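Local coordinates for protein NAD-dependent aldehyde dehydrogenase (Sinorhizobium meliloti, PDB 3U4J) that binds calcium, forms a tetramer and probably oxidises aldehydes with NAD or NADP as electron acceptor, at residues 442-445 against 446-450. Numbering follows the deposited sequence.
Sequences ALQT and IRRIR
Gln444 sits between Arg447 and Arg448 on the last turns of helix 439-448, the crossover helix of the beta-alpha-beta unit that links strand 431-435 to strand 453-456. A turn about its CB-CG bond (chi2 -77°) lays the terminal amide alongside the Arg447 guanidinium, the two planes only 13° apart. The amide lies at the edge of that guanidinium, near its plane. Arg448 approaches differently: an extended chain carries its guanidinium over Gln444, so that Gln444 CB lies 4.3 Å from that plane, under its centre. With an alanine here the amide is gone, and the edge of the Arg447 guanidinium would probably be left without the flat group that lies alongside it.

Both arginines find their stronger polar partners on another subunit. Arg447 NE and NH1 bond to Asn147 OD1 and Asp151 O of that neighbouring subunit, while Arg448 NH2 makes a salt bridge to its Asp151. On the side facing the sheet, Ile446 and, just past the helix end, Ile449 pack on Val434, and Ile449 CD1 reaches Thr445 CG2 at 3.8 Å. Thr445 OG1 lies beside the backbone nitrogen (chi1 -56°) and bonds back to Thr441 O, which leaves CG2 on the far side from N, facing Ile449.

Regular helical bonds hold the body of the turn, Ile446 N to Ala442 O at 3.1 Å and Arg447 N to Leu443 O at 3.0 Å. At Ile449 the chain leaves helical geometry, and the pattern tightens just before it. Arg448 N makes a weak bond to Gln444 O as well as one to Thr445 O at 3.1 Å, its nitrogen standing well above that carbonyl plane. Thr445 O also receives a weak bond from Ile449 N, 3.2 Å away.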
loop_
_atom_site.group_PDB
_atom_site.type_symbol
_atom_site.label_atom_id
_atom_site.label_comp_id
_atom_site.label_asym_id
_atom_site.label_seq_id
_atom_site.Cartn_x
_atom_site.Cartn_y
_atom_site.Cartn_z
ATOM N N ALA A 442 3.501 -1.595 28.403
ATOM C CA ALA A 442 4.233 -0.858 27.360
ATOM C C ALA A 442 3.362 -0.516 26.151
ATOM O O ALA A 442 3.249 0.664 25.776
ATOM C CB ALA A 442 5.495 -1.605 26.916
ATOM N N LEU A 443 2.737 -1.535 25.553
ATOM C CA LEU A 443 1.913 -1.315 24.355
ATOM C C LEU A 443 0.583 -0.598 24.611
ATOM O O LEU A 443 0.191 0.268 23.805
ATOM C CB LEU A 443 1.710 -2.622 23.555
ATOM C CG LEU A 443 3.010 -3.088 22.866
ATOM C CD1 LEU A 443 2.851 -4.485 22.307
ATOM C CD2 LEU A 443 3.428 -2.112 21.740
ATOM N N GLN A 444 -0.126 -0.942 25.700
ATOM C CA GLN A 444 -1.377 -0.229 25.996
ATOM C C GLN A 444 -1.131 1.227 26.386
ATOM O O GLN A 444 -1.903 2.105 26.008
ATOM C CB GLN A 444 -2.251 -0.933 27.033
ATOM C CG GLN A 444 -2.781 -2.293 26.583
ATOM C CD GLN A 444 -3.957 -2.247 25.586
ATOM O OE1 GLN A 444 -4.909 -3.034 25.721
ATOM N NE2 GLN A 444 -3.886 -1.360 24.574
ATOM N N THR A 445 -0.035 1.497 27.088
ATOM C CA THR A 445 0.269 2.878 27.444
ATOM C C THR A 445 0.592 3.677 26.178
ATOM O O THR A 445 0.068 4.754 25.999
ATOM C CB THR A 445 1.368 2.986 28.531
ATOM O OG1 THR A 445 0.967 2.223 29.690
ATOM C CG2 THR A 445 1.545 4.417 28.973
ATOM N N ILE A 446 1.424 3.125 25.291
ATOM C CA ILE A 446 1.799 3.835 24.073
ATOM C C ILE A 446 0.609 4.053 23.104
ATOM O O ILE A 446 0.500 5.108 22.477
ATOM C CB ILE A 446 3.096 3.220 23.445
ATOM C CG1 ILE A 446 4.042 4.322 22.947
ATOM C CG2 ILE A 446 2.801 2.245 22.329
ATOM C CD1 ILE A 446 4.562 5.237 24.049
ATOM N N ARG A 447 -0.310 3.087 23.028
ATOM C CA ARG A 447 -1.541 3.238 22.251
ATOM C C ARG A 447 -2.483 4.302 22.800
ATOM O O ARG A 447 -3.285 4.867 22.038
ATOM C CB ARG A 447 -2.311 1.925 22.161
ATOM C CG ARG A 447 -1.618 0.896 21.308
ATOM C CD ARG A 447 -2.297 -0.463 21.439
ATOM N NE ARG A 447 -3.346 -0.662 20.435
ATOM C CZ ARG A 447 -4.386 -1.487 20.589
ATOM N NH1 ARG A 447 -4.564 -2.159 21.717
ATOM N NH2 ARG A 447 -5.278 -1.620 19.618
ATOM N N ARG A 448 -2.404 4.564 24.100
ATOM C CA ARG A 448 -3.308 5.535 24.731
ATOM C C ARG A 448 -2.750 6.958 24.830
ATOM O O ARG A 448 -3.494 7.879 25.120
ATOM C CB ARG A 448 -3.747 5.034 26.114
ATOM C CG ARG A 448 -4.761 3.899 25.992
ATOM C CD ARG A 448 -4.853 3.011 27.216
ATOM N NE ARG A 448 -5.633 1.807 26.879
ATOM C CZ ARG A 448 -6.046 0.909 27.783
ATOM N NH1 ARG A 448 -5.736 1.059 29.080
ATOM N NH2 ARG A 448 -6.763 -0.133 27.399
ATOM N N ILE A 449 -1.455 7.135 24.596
ATOM C CA ILE A 449 -0.857 8.485 24.679
ATOM C C ILE A 449 -1.056 9.198 23.334
ATOM O O ILE A 449 -0.771 8.623 22.278
ATOM C CB ILE A 449 0.623 8.435 25.099
ATOM C CG1 ILE A 449 0.704 7.954 26.558
ATOM C CG2 ILE A 449 1.292 9.809 24.942
ATOM C CD1 ILE A 449 2.123 7.597 27.030
ATOM N N ARG A 450 -1.583 10.426 23.381
ATOM C CA ARG A 450 -1.894 11.183 22.160
ATOM C C ARG A 450 -0.693 11.971 21.646
ATOM O O ARG A 450 -0.610 13.186 21.811
ATOM C CB ARG A 450 -3.123 12.068 22.391
ATOM C CG ARG A 450 -4.362 11.223 22.637
ATOM C CD ARG A 450 -5.466 12.052 23.237
ATOM N NE ARG A 450 -6.697 11.269 23.417
ATOM C CZ ARG A 450 -7.878 11.814 23.714
ATOM N NH1 ARG A 450 -7.971 13.140 23.861
ATOM N NH2 ARG A 450 -8.960 11.048 23.849
#